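Local coordinates for flagellar basal body protein (Helicobacter pylori, PDB 5NPY) that probably builds part of the flagellar hook, the curved extracellular segment that in flagellated bacteria couples the rotary motor to the filament, at residues S196-P201 with D455-S460; Y371-E376 with L444-D449; D241-R246 with N383-S388; T359-Y364 with A469-K474. All blocks are in the same frame, centred on the assembly; numbering follows the deposited sequence.

Contact 1: S196-P201 with D455-S460; sequences SVNLNP and DSSDLS
The end of strand 192-198 and the loop segment 455-460 run side by side in the same direction, 11° apart end to end, with N198 and S457 forming a single parallel beta bridge where strand 192-198, an inner strand of a mixed four-stranded sheet, runs out. Backbone bonds flank the bridge: S457 N gives to V197 O, and L199 N to S457 O at 2.8 Å. The CA hydrogens of N198 and D458 add C-H...O contacts to S457 O and L199 O. Next along, the bond to the strand comes from a side chain: S456 OG accepts V197 N at 3.0 Å and also bonds to L448 O, fastening strand and loop to the end of strand 442-447. N198 carries most of the remaining grip. Its CG lies anti to the backbone N (chi1 -178°), which swings the amide across to L459 and lets both ends work. ND2 donates to L459 O at 3.2 Å, nearly in the amide plane, and has a second acceptor in D463 O; the flip of the amide is thereby settled. Beyond it, N200 ND2 gives a weak bond to S460 O and a further one to Q462 O, following the loop outward. L199, by contrast, packs on Y357, Y377 and F423, while D458 OD1 is held by H428. On the side-chain carbonyl of N198, both donors lie in the carbonyl plane on lone pairs: OD1 accepts S457 OG at 2.9 Å and L459 N at 2.7 Å.

Contact 2: Y371-E376 with L444-D449; sequences YLLQSE and LTYSLD
With CG anti to the backbone N in both L373 (chi1 176°) and Y446 (chi1 -175°), each side chain extends from its strand into the interface between two sheets, and the leucine meets the tyrosine ring. L373 CD2 sits almost directly over the ring centre, 3.8 Å from the Y446 centroid, a CH-pi contact; CD1 lies nearer CE1 on the same side. L373 CD2 also touches L444 CD2 at 4.2 Å, extending the apolar patch along strand 442-447. Strands 371-376 and 444-447 are not hydrogen-bonded neighbours: their axes pass 10.8 Å apart at 38°, the spacing of face-to-face packing in a beta sandwich. The phenol end reaches the opposing strand at S375, whose OG lies at the ring edge, in its plane, and makes a 2.8 Å hydrogen bond with Y446 OH. S402 OG is a second partner of the S375 hydroxyl. A water donates to L373 O at 2.8 Å and bonds to Y446 OH at 3.0 Å, linking the phenol to the main chain of the facing strand. L448 CD2 borders this polar spot at 4.1 Å from S375 OG. The ring is thus covered by a methyl on one face while its buried hydroxyl is satisfied by serine and water, a combination that probably fixes the tyrosine's orientation between the layers without using charge.

Contact 3: D241-R246 with N383-S388; sequences DAITNR and NDPTSS
An Asx turn at D384, in the loop between strands 370-381 and 396-406, presents its carboxylate to R246, which closes the loop leading into strand 247-252. The guanidinium meets it end-on through two nitrogens: NH1 donates to D384 OD2 at 2.9 Å and NH2 to D384 OD1 at 2.8 Å. Both oxygens are approached on their syn sides, and the two flat groups are turned 21° from each other, a slightly twisted bidentate salt bridge. An arginine chain extended from CG to NE reaches across to D384, and NH1 has a second acceptor in Y266 O, so part of the guanidinium is also tied to strand 260-266. The other partner is fixed from its own side. D384 OD1 accepts T386 N at 2.8 Å, the bond that defines the Asx turn, and T386 OG1 as well, both from above the carboxylate plane; with R246 NH2 that makes three donors on one oxygen. Superposed on this is a type I beta turn from D384 to S387, in which D384 O receives both S387 N and S387 OG, the hydroxyl at 2.7 Å. The ion pair therefore joins a doubly braced turn to the start of strand 247-252, an inner strand of a five-stranded sheet. I243 packs beside it: CD1 lies 3.4 Å from D384 CG, and CG2 comes within 4.1 Å of P385 CD. Y266 touches both I243 and D384, while P385 and T386 lie on the exposed side of the contact.

Contact 4: T359-Y364 with A469-K474; sequences TEVDIY and ASQDGK
D362 O receives the amide of Q471: NE2 donates at 2.8 Å, and the nitrogen lies nearly in line with the C=O, though the N-H...O bond is bent (143°). CG anti to the backbone N (chi1 173°) and an extended chain beyond it carry the Q471 amide from its strand to the main chain opposite. The other end of that amide is held too, since OE1 is hydrogen-bonded to S190 OG, which also accepts Y364 N; OE1 meanwhile rests 3.5 Å from I363 CG2. Strands 359-364 and 469-471 belong to different sheets, their axes 8.3 Å apart and 23° from parallel, so this side-chain bond bridges two layers packed against each other. At the start of the pair the join is apolar: A469 CB sits against both V361 methyls, 3.8 Å from CG1 and from CG2, while I195 of strand 192-198 touches V361 as well. Further along, the chain leaves strand 465-471 and passes the ring of Y364. K474 C lies over one ring face, and Y364 CD1 approaches both G473 C and K474 N at 3.8 Å. K474 turns back, NZ donating to G473 O from above the carbonyl plane.

Contacts 1, 2 and 4 lie within the same two-layer beta region, whereas contact 3 is peripheral, its centre about 32 Å from that of the chain. Contacts 2 and 4 pack the same pair of sheets face to face; their strands 370-381 and 346-364 are hydrogen-bonded neighbours on one side, and their centres are about 8 Å apart. Contact 1 instead pairs the end of an inner strand with a loop and touches contact 2 through S456 with L448 and D449. Chemistry follows place: contacts 1 and 2, buried, and contact 4, partly buried, rely on main-chain bonds, uncharged amides and hydroxyls, and methyl packing, while surface contact 3 alone uses a salt bridge, joining two loops that connect strands of different sheets.

Contact 1: S196-P201 with D455-S460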
loop_
_atom_site.group_PDB
_atom_site.type_symbol
_atom_site.label_atom_id
_atom_site.label_comp_id
_atom_site.label_asym_id
_atom_site.label_seq_id
_atom_site.Cartn_x
_atom_site.Cartn_y
_atom_site.Cartn_z
ATOM N N SER A 196 -3.229 -2.275 -0.942
ATOM C CA SER A 196 -4.607 -2.670 -1.172
ATOM C C SER A 196 -4.773 -2.792 -2.678
ATOM O O SER A 196 -4.501 -1.837 -3.411
ATOM C CB SER A 196 -5.597 -1.669 -0.568
ATOM O OG SER A 196 -5.186 -0.310 -0.691
ATOM N N VAL A 197 -5.167 -3.980 -3.127
ATOM C CA VAL A 197 -5.366 -4.302 -4.535
ATOM C C VAL A 197 -6.669 -5.076 -4.660
ATOM O O VAL A 197 -6.998 -5.922 -3.817
ATOM C CB VAL A 197 -4.181 -5.122 -5.105
ATOM C CG1 VAL A 197 -3.951 -6.430 -4.313
ATOM C CG2 VAL A 197 -4.388 -5.438 -6.535
ATOM N N ASN A 198 -7.419 -4.789 -5.703
ATOM C CA ASN A 198 -8.564 -5.606 -6.037
ATOM C C ASN A 198 -8.139 -6.518 -7.168
ATOM O O ASN A 198 -7.460 -6.075 -8.098
ATOM C CB ASN A 198 -9.763 -4.745 -6.426
ATOM C CG ASN A 198 -10.970 -5.582 -6.723
ATOM O OD1 ASN A 198 -11.640 -6.034 -5.791
ATOM N ND2 ASN A 198 -11.293 -5.755 -7.999
ATOM N N LEU A 199 -8.505 -7.792 -7.078
ATOM C CA LEU A 199 -8.125 -8.774 -8.089
ATOM C C LEU A 199 -9.395 -9.299 -8.739
ATOM O O LEU A 199 -10.166 -10.022 -8.105
ATOM C CB LEU A 199 -7.303 -9.911 -7.483
ATOM C CG LEU A 199 -5.927 -9.584 -6.839
ATOM C CD1 LEU A 199 -5.332 -10.813 -6.201
ATOM C CD2 LEU A 199 -4.930 -9.012 -7.813
ATOM N N ASN A 200 -9.611 -8.932 -9.983
ATOM C CA ASN A 200 -10.821 -9.346 -10.682
ATOM C C ASN A 200 -10.500 -10.526 -11.580
ATOM O O ASN A 200 -9.555 -10.453 -12.386
ATOM C CB ASN A 200 -11.389 -8.190 -11.507
ATOM C CG ASN A 200 -12.799 -8.484 -12.066
ATOM O OD1 ASN A 200 -13.014 -9.480 -12.740
ATOM N ND2 ASN A 200 -13.750 -7.599 -11.784
ATOM N N PRO A 201 -11.254 -11.622 -11.472
ATOM C CA PRO A 201 -10.894 -12.855 -12.201
ATOM C C PRO A 201 -11.180 -12.810 -13.692
ATOM O O PRO A 201 -10.881 -13.790 -14.388
ATOM C CB PRO A 201 -11.751 -13.937 -11.511
ATOM C CG PRO A 201 -12.912 -13.172 -10.887
ATOM C CD PRO A 201 -12.363 -11.808 -10.516
ATOM N N ASP A 455 -8.633 -2.035 2.021
ATOM C CA ASP A 455 -8.421 -3.473 2.099
ATOM C C ASP A 455 -8.399 -4.084 0.698
ATOM O O ASP A 455 -9.082 -3.605 -0.219
ATOM C CB ASP A 455 -9.536 -4.137 2.921
ATOM C CG ASP A 455 -9.641 -3.575 4.332
ATOM O OD1 ASP A 455 -8.619 -3.578 5.040
ATOM O OD2 ASP A 455 -10.733 -3.125 4.735
ATOM N N SER A 456 -7.622 -5.157 0.542
ATOM C CA SER A 456 -7.591 -5.859 -0.726
ATOM C C SER A 456 -8.823 -6.745 -0.880
ATOM O O SER A 456 -9.426 -7.201 0.102
ATOM C CB SER A 456 -6.314 -6.683 -0.872
ATOM O OG SER A 456 -5.172 -5.851 -0.788
ATOM N N SER A 457 -9.225 -6.956 -2.132
ATOM C CA SER A 457 -10.515 -7.580 -2.383
ATOM C C SER A 457 -10.495 -8.317 -3.709
ATOM O O SER A 457 -9.602 -8.127 -4.536
ATOM C CB SER A 457 -11.639 -6.552 -2.360
ATOM O OG SER A 457 -11.227 -5.384 -3.042
ATOM N N ASP A 458 -11.479 -9.204 -3.870
ATOM C CA ASP A 458 -11.772 -9.829 -5.148
ATOM C C ASP A 458 -13.161 -9.395 -5.633
ATOM O O ASP A 458 -13.987 -10.234 -5.996
ATOM C CB ASP A 458 -11.645 -11.354 -5.021
ATOM C CG ASP A 458 -12.739 -11.980 -4.148
ATOM O OD1 ASP A 458 -13.283 -11.310 -3.252
ATOM O OD2 ASP A 458 -13.070 -13.157 -4.379
ATOM N N LEU A 459 -13.419 -8.078 -5.640
ATOM C CA LEU A 459 -14.721 -7.527 -6.036
ATOM C C LEU A 459 -14.958 -7.677 -7.531
ATOM O O LEU A 459 -14.137 -7.244 -8.346
ATOM C CB LEU A 459 -14.822 -6.044 -5.668
ATOM C CG LEU A 459 -14.884 -5.656 -4.190
ATOM C CD1 LEU A 459 -14.812 -4.127 -3.980
ATOM C CD2 LEU A 459 -16.113 -6.273 -3.527
ATOM N N SER A 460 -16.110 -8.255 -7.885
ATOM C CA SER A 460 -16.421 -8.551 -9.284
ATOM C C SER A 460 -16.738 -7.292 -10.083
ATOM O O SER A 460 -16.438 -7.227 -11.281
ATOM C CB SER A 460 -17.606 -9.520 -9.366
ATOM O OG SER A 460 -17.249 -10.735 -10.007
#

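Contact 2: Y371-E376 with L444-D449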
loop_
_atom_site.group_PDB
_atom_site.type_symbol
_atom_site.label_atom_id
_atom_site.label_comp_id
_atom_site.label_asym_id
_atom_site.label_seq_id
_atom_site.Cartn_x
_atom_site.Cartn_y
_atom_site.Cartn_z
ATOM N N TYR A 371 13.654 1.813 -6.094
ATOM C CA TYR A 371 13.530 0.453 -6.580
ATOM C C TYR A 371 12.045 0.136 -6.730
ATOM O O TYR A 371 11.181 0.875 -6.250
ATOM C CB TYR A 371 14.214 -0.526 -5.619
ATOM C CG TYR A 371 15.722 -0.449 -5.647
ATOM C CD1 TYR A 371 16.466 -1.397 -6.335
ATOM C CD2 TYR A 371 16.404 0.567 -4.985
ATOM C CE1 TYR A 371 17.846 -1.344 -6.370
ATOM C CE2 TYR A 371 17.792 0.634 -5.013
ATOM C CZ TYR A 371 18.508 -0.331 -5.706
ATOM O OH TYR A 371 19.888 -0.290 -5.751
ATOM N N LEU A 372 11.738 -0.955 -7.424
ATOM C CA LEU A 372 10.366 -1.253 -7.823
ATOM C C LEU A 372 9.920 -2.589 -7.224
ATOM O O LEU A 372 10.403 -3.651 -7.629
ATOM C CB LEU A 372 10.255 -1.255 -9.345
ATOM C CG LEU A 372 10.533 0.064 -10.092
ATOM C CD1 LEU A 372 10.522 -0.211 -11.596
ATOM C CD2 LEU A 372 9.537 1.198 -9.748
ATOM N N LEU A 373 8.998 -2.541 -6.270
ATOM C CA LEU A 373 8.490 -3.757 -5.627
ATOM C C LEU A 373 7.368 -4.310 -6.510
ATOM O O LEU A 373 6.255 -3.764 -6.555
ATOM C CB LEU A 373 8.043 -3.460 -4.197
ATOM C CG LEU A 373 7.381 -4.599 -3.378
ATOM C CD1 LEU A 373 8.033 -5.904 -3.659
ATOM C CD2 LEU A 373 7.426 -4.372 -1.891
ATOM N N GLN A 374 7.664 -5.382 -7.249
ATOM C CA GLN A 374 6.726 -5.905 -8.230
ATOM C C GLN A 374 6.077 -7.186 -7.728
ATOM O O GLN A 374 6.657 -7.942 -6.938
ATOM C CB GLN A 374 7.397 -6.143 -9.577
ATOM C CG GLN A 374 7.870 -4.829 -10.208
ATOM C CD GLN A 374 8.323 -4.950 -11.643
ATOM O OE1 GLN A 374 8.318 -6.031 -12.229
ATOM N NE2 GLN A 374 8.725 -3.825 -12.221
ATOM N N SER A 375 4.831 -7.383 -8.160
ATOM C CA SER A 375 4.040 -8.560 -7.832
ATOM C C SER A 375 3.296 -8.981 -9.073
ATOM O O SER A 375 2.669 -8.144 -9.723
ATOM C CB SER A 375 3.018 -8.302 -6.724
ATOM O OG SER A 375 3.631 -8.253 -5.464
ATOM N N GLU A 376 3.340 -10.272 -9.372
ATOM C CA GLU A 376 2.529 -10.873 -10.413
ATOM C C GLU A 376 1.618 -11.931 -9.796
ATOM O O GLU A 376 2.053 -12.715 -8.948
ATOM C CB GLU A 376 3.413 -11.489 -11.464
ATOM C CG GLU A 376 4.552 -10.597 -11.929
ATOM C CD GLU A 376 5.263 -11.246 -13.094
ATOM O OE1 GLU A 376 6.410 -11.696 -12.935
ATOM O OE2 GLU A 376 4.622 -11.387 -14.155
ATOM N N LEU A 444 12.499 -6.238 4.463
ATOM C CA LEU A 444 11.271 -5.495 4.208
ATOM C C LEU A 444 10.070 -6.416 4.408
ATOM O O LEU A 444 9.951 -7.433 3.717
ATOM C CB LEU A 444 11.292 -4.919 2.796
ATOM C CG LEU A 444 10.157 -4.003 2.323
ATOM C CD1 LEU A 444 10.609 -3.341 1.052
ATOM C CD2 LEU A 444 8.862 -4.773 2.069
ATOM N N THR A 445 9.151 -6.020 5.306
ATOM C CA THR A 445 7.897 -6.747 5.544
ATOM C C THR A 445 6.857 -6.306 4.515
ATOM O O THR A 445 6.474 -5.132 4.494
ATOM C CB THR A 445 7.353 -6.474 6.954
ATOM O OG1 THR A 445 8.379 -6.663 7.930
ATOM C CG2 THR A 445 6.119 -7.382 7.279
ATOM N N TYR A 446 6.379 -7.240 3.686
ATOM C CA TYR A 446 5.452 -6.935 2.594
ATOM C C TYR A 446 4.111 -7.611 2.867
ATOM O O TYR A 446 4.064 -8.830 3.067
ATOM C CB TYR A 446 6.028 -7.411 1.261
ATOM C CG TYR A 446 5.249 -7.061 -0.007
ATOM C CD1 TYR A 446 5.389 -7.831 -1.137
ATOM C CD2 TYR A 446 4.461 -5.924 -0.104
ATOM C CE1 TYR A 446 4.725 -7.539 -2.296
ATOM C CE2 TYR A 446 3.800 -5.621 -1.279
ATOM C CZ TYR A 446 3.941 -6.434 -2.371
ATOM O OH TYR A 446 3.300 -6.175 -3.559
ATOM N N SER A 447 3.032 -6.823 2.889
ATOM C CA SER A 447 1.677 -7.325 3.139
ATOM C C SER A 447 0.778 -7.020 1.945
ATOM O O SER A 447 0.657 -5.858 1.518
ATOM C CB SER A 447 1.051 -6.718 4.407
ATOM O OG SER A 447 1.799 -7.031 5.580
ATOM N N LEU A 448 0.156 -8.062 1.411
ATOM C CA LEU A 448 -0.660 -7.950 0.212
ATOM C C LEU A 448 -2.115 -7.591 0.497
ATOM O O LEU A 448 -2.893 -7.473 -0.447
ATOM C CB LEU A 448 -0.614 -9.267 -0.558
ATOM C CG LEU A 448 0.785 -9.591 -1.091
ATOM C CD1 LEU A 448 0.813 -10.995 -1.632
ATOM C CD2 LEU A 448 1.251 -8.577 -2.174
ATOM N N ASP A 449 -2.515 -7.420 1.758
ATOM C CA ASP A 449 -3.923 -7.601 2.076
ATOM C C ASP A 449 -4.638 -6.333 2.489
ATOM O O ASP A 449 -5.865 -6.351 2.571
ATOM C CB ASP A 449 -4.108 -8.663 3.181
ATOM C CG ASP A 449 -3.493 -8.253 4.504
ATOM O OD1 ASP A 449 -4.089 -8.586 5.548
ATOM O OD2 ASP A 449 -2.419 -7.602 4.493
HETATM O O HOH W 1 3.570 -4.558 -6.045
#

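Contact 3: D241-R246 with N383-S388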
loop_
_atom_site.group_PDB
_atom_site.type_symbol
_atom_site.label_atom_id
_atom_site.label_comp_id
_atom_site.label_asym_id
_atom_site.label_seq_id
_atom_site.Cartn_x
_atom_site.Cartn_y
_atom_site.Cartn_z
ATOM N N ASP A 241 -15.615 -21.217 -17.678
ATOM C CA ASP A 241 -16.958 -21.053 -17.119
ATOM C C ASP A 241 -17.569 -22.401 -16.727
ATOM O O ASP A 241 -18.758 -22.655 -16.944
ATOM C CB ASP A 241 -17.866 -20.282 -18.095
ATOM C CG ASP A 241 -19.177 -19.821 -17.451
ATOM O OD1 ASP A 241 -20.072 -19.431 -18.222
ATOM O OD2 ASP A 241 -19.330 -19.859 -16.195
ATOM N N ALA A 242 -16.740 -23.263 -16.122
ATOM C CA ALA A 242 -17.216 -24.532 -15.576
ATOM C C ALA A 242 -18.427 -24.350 -14.679
ATOM O O ALA A 242 -19.256 -25.258 -14.568
ATOM C CB ALA A 242 -16.106 -25.214 -14.778
ATOM N N ILE A 243 -18.541 -23.192 -14.027
ATOM C CA ILE A 243 -19.591 -22.995 -13.035
ATOM C C ILE A 243 -20.967 -23.137 -13.668
ATOM O O ILE A 243 -21.861 -23.782 -13.107
ATOM C CB ILE A 243 -19.430 -21.633 -12.344
ATOM C CG1 ILE A 243 -18.171 -21.637 -11.494
ATOM C CG2 ILE A 243 -20.653 -21.325 -11.479
ATOM C CD1 ILE A 243 -18.291 -22.543 -10.316
ATOM N N THR A 244 -21.165 -22.561 -14.843
ATOM C CA THR A 244 -22.494 -22.657 -15.416
ATOM C C THR A 244 -22.633 -23.769 -16.454
ATOM O O THR A 244 -23.763 -24.109 -16.808
ATOM C CB THR A 244 -22.925 -21.299 -15.989
ATOM O OG1 THR A 244 -21.825 -20.662 -16.630
ATOM C CG2 THR A 244 -23.385 -20.399 -14.863
ATOM N N ASN A 245 -21.530 -24.398 -16.899
ATOM C CA ASN A 245 -21.586 -25.596 -17.762
ATOM C C ASN A 245 -20.764 -26.720 -17.121
ATOM O O ASN A 245 -19.631 -26.971 -17.535
ATOM C CB ASN A 245 -21.083 -25.287 -19.172
ATOM C CG ASN A 245 -21.777 -24.096 -19.792
ATOM O OD1 ASN A 245 -22.982 -24.124 -20.045
ATOM N ND2 ASN A 245 -21.015 -23.046 -20.055
ATOM N N ARG A 246 -21.372 -27.419 -16.152
ATOM C CA ARG A 246 -20.686 -28.392 -15.306
ATOM C C ARG A 246 -20.527 -29.774 -15.943
ATOM O O ARG A 246 -19.653 -30.533 -15.507
ATOM C CB ARG A 246 -21.436 -28.535 -13.970
ATOM C CG ARG A 246 -21.710 -27.179 -13.252
ATOM C CD ARG A 246 -22.377 -27.352 -11.905
ATOM N NE ARG A 246 -22.408 -26.089 -11.163
ATOM C CZ ARG A 246 -21.460 -25.751 -10.307
ATOM N NH1 ARG A 246 -20.422 -26.585 -10.132
ATOM N NH2 ARG A 246 -21.546 -24.587 -9.671
ATOM N N ASN A 383 -14.136 -19.567 -6.491
ATOM C CA ASN A 383 -15.145 -19.853 -5.471
ATOM C C ASN A 383 -16.450 -20.251 -6.164
ATOM O O ASN A 383 -17.172 -19.415 -6.701
ATOM C CB ASN A 383 -15.323 -18.660 -4.537
ATOM C CG ASN A 383 -16.649 -18.703 -3.753
ATOM O OD1 ASN A 383 -17.492 -17.807 -3.879
ATOM N ND2 ASN A 383 -16.841 -19.752 -2.968
ATOM N N ASP A 384 -16.732 -21.547 -6.154
ATOM C CA ASP A 384 -17.948 -22.099 -6.708
ATOM C C ASP A 384 -19.105 -21.823 -5.740
ATOM O O ASP A 384 -19.031 -22.230 -4.583
ATOM C CB ASP A 384 -17.752 -23.597 -6.965
ATOM C CG ASP A 384 -19.024 -24.302 -7.489
ATOM O OD1 ASP A 384 -20.112 -23.706 -7.486
ATOM O OD2 ASP A 384 -18.924 -25.478 -7.954
ATOM N N PRO A 385 -20.170 -21.133 -6.169
ATOM C CA PRO A 385 -21.260 -20.842 -5.226
ATOM C C PRO A 385 -21.937 -22.080 -4.673
ATOM O O PRO A 385 -22.533 -21.988 -3.604
ATOM C CB PRO A 385 -22.231 -19.993 -6.062
ATOM C CG PRO A 385 -21.948 -20.380 -7.477
ATOM C CD PRO A 385 -20.438 -20.542 -7.490
ATOM N N THR A 386 -21.856 -23.234 -5.338
ATOM C CA THR A 386 -22.505 -24.423 -4.792
ATOM C C THR A 386 -21.659 -25.163 -3.758
ATOM O O THR A 386 -22.088 -26.218 -3.281
ATOM C CB THR A 386 -22.883 -25.396 -5.901
ATOM O OG1 THR A 386 -21.700 -25.803 -6.600
ATOM C CG2 THR A 386 -23.900 -24.759 -6.881
ATOM N N SER A 387 -20.486 -24.647 -3.406
ATOM C CA SER A 387 -19.637 -25.250 -2.389
ATOM C C SER A 387 -20.132 -24.906 -0.982
ATOM O O SER A 387 -20.643 -23.813 -0.736
ATOM C CB SER A 387 -18.209 -24.750 -2.549
ATOM O OG SER A 387 -18.184 -23.365 -2.241
ATOM N N SER A 388 -19.957 -25.843 -0.054
ATOM C CA SER A 388 -20.320 -25.656 1.349
ATOM C C SER A 388 -19.102 -25.273 2.187
ATOM O O SER A 388 -17.963 -25.326 1.719
ATOM C CB SER A 388 -20.955 -26.927 1.898
ATOM O OG SER A 388 -20.068 -28.021 1.749
#

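Contact 4: T359-Y364 with A469-K474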
loop_
_atom_site.group_PDB
_atom_site.type_symbol
_atom_site.label_atom_id
_atom_site.label_comp_id
_atom_site.label_asym_id
_atom_site.label_seq_id
_atom_site.Cartn_x
_atom_site.Cartn_y
_atom_site.Cartn_z
ATOM N N THR A 359 1.213 -5.701 -9.988
ATOM C CA THR A 359 1.239 -4.424 -9.286
ATOM C C THR A 359 2.693 -4.031 -9.099
ATOM O O THR A 359 3.600 -4.835 -9.314
ATOM C CB THR A 359 0.531 -4.493 -7.926
ATOM O OG1 THR A 359 1.286 -5.338 -7.037
ATOM C CG2 THR A 359 -0.915 -5.035 -8.108
ATOM N N GLU A 360 2.912 -2.786 -8.695
ATOM C CA GLU A 360 4.262 -2.243 -8.601
ATOM C C GLU A 360 4.220 -1.026 -7.692
ATOM O O GLU A 360 3.343 -0.175 -7.844
ATOM C CB GLU A 360 4.792 -1.894 -9.999
ATOM C CG GLU A 360 6.216 -1.364 -10.062
ATOM C CD GLU A 360 6.587 -0.852 -11.468
ATOM O OE1 GLU A 360 6.970 -1.676 -12.331
ATOM O OE2 GLU A 360 6.486 0.376 -11.706
ATOM N N VAL A 361 5.131 -0.984 -6.725
ATOM C CA VAL A 361 5.217 0.059 -5.706
ATOM C C VAL A 361 6.621 0.660 -5.748
ATOM O O VAL A 361 7.616 -0.068 -5.870
ATOM C CB VAL A 361 4.921 -0.524 -4.302
ATOM C CG1 VAL A 361 5.083 0.519 -3.212
ATOM C CG2 VAL A 361 3.511 -1.146 -4.258
ATOM N N ASP A 362 6.703 1.986 -5.644
ATOM C CA ASP A 362 7.993 2.647 -5.530
ATOM C C ASP A 362 8.536 2.456 -4.122
ATOM O O ASP A 362 7.867 2.789 -3.140
ATOM C CB ASP A 362 7.880 4.142 -5.841
ATOM C CG ASP A 362 7.447 4.425 -7.277
ATOM O OD1 ASP A 362 6.828 5.492 -7.512
ATOM O OD2 ASP A 362 7.739 3.608 -8.171
ATOM N N ILE A 363 9.756 1.938 -4.019
ATOM C CA ILE A 363 10.406 1.825 -2.720
ATOM C C ILE A 363 11.802 2.417 -2.825
ATOM O O ILE A 363 12.327 2.638 -3.922
ATOM C CB ILE A 363 10.456 0.374 -2.200
ATOM C CG1 ILE A 363 11.365 -0.483 -3.085
ATOM C CG2 ILE A 363 9.023 -0.199 -2.111
ATOM C CD1 ILE A 363 11.690 -1.863 -2.498
ATOM N N TYR A 364 12.392 2.691 -1.655
ATOM C CA TYR A 364 13.589 3.511 -1.557
ATOM C C TYR A 364 14.583 2.887 -0.598
ATOM O O TYR A 364 14.196 2.418 0.475
ATOM C CB TYR A 364 13.237 4.930 -1.096
ATOM C CG TYR A 364 12.141 5.528 -1.933
ATOM C CD1 TYR A 364 10.815 5.496 -1.511
ATOM C CD2 TYR A 364 12.424 6.094 -3.170
ATOM C CE1 TYR A 364 9.798 6.025 -2.302
ATOM C CE2 TYR A 364 11.418 6.625 -3.968
ATOM C CZ TYR A 364 10.105 6.584 -3.532
ATOM O OH TYR A 364 9.102 7.116 -4.324
ATOM N N ALA A 469 -0.894 2.117 -1.894
ATOM C CA ALA A 469 0.365 1.566 -1.390
ATOM C C ALA A 469 0.837 2.418 -0.218
ATOM O O ALA A 469 1.123 3.607 -0.382
ATOM C CB ALA A 469 1.443 1.507 -2.476
ATOM N N SER A 470 0.885 1.813 0.957
ATOM C CA SER A 470 1.350 2.435 2.184
ATOM C C SER A 470 2.736 1.885 2.516
ATOM O O SER A 470 3.010 0.694 2.330
ATOM C CB SER A 470 0.373 2.170 3.339
ATOM O OG SER A 470 -0.933 2.668 3.057
ATOM N N GLN A 471 3.605 2.752 3.013
ATOM C CA GLN A 471 5.013 2.408 3.055
ATOM C C GLN A 471 5.775 3.508 3.777
ATOM O O GLN A 471 5.458 4.690 3.630
ATOM C CB GLN A 471 5.560 2.229 1.646
ATOM C CG GLN A 471 7.003 2.049 1.600
ATOM C CD GLN A 471 7.585 2.537 0.348
ATOM O OE1 GLN A 471 8.721 2.492 0.140
ATOM N NE2 GLN A 471 6.822 3.019 -0.506
ATOM N N ASP A 472 6.791 3.117 4.533
ATOM C CA ASP A 472 7.488 4.080 5.356
ATOM C C ASP A 472 8.676 4.715 4.654
ATOM O O ASP A 472 9.253 5.658 5.198
ATOM C CB ASP A 472 7.926 3.412 6.680
ATOM C CG ASP A 472 8.833 2.203 6.467
ATOM O OD1 ASP A 472 9.530 1.815 7.429
ATOM O OD2 ASP A 472 8.848 1.636 5.356
ATOM N N GLY A 473 9.058 4.240 3.472
ATOM C CA GLY A 473 10.240 4.782 2.811
ATOM C C GLY A 473 9.942 6.108 2.129
ATOM O O GLY A 473 8.821 6.366 1.701
ATOM N N LYS A 474 10.970 6.965 2.043
ATOM C CA LYS A 474 10.842 8.340 1.540
ATOM C C LYS A 474 12.053 8.658 0.678
ATOM O O LYS A 474 13.167 8.225 0.993
ATOM C CB LYS A 474 10.748 9.401 2.657
ATOM C CG LYS A 474 9.722 9.141 3.748
ATOM C CD LYS A 474 8.389 9.784 3.460
ATOM C CE LYS A 474 7.267 9.065 4.202
ATOM N NZ LYS A 474 6.862 7.780 3.515
#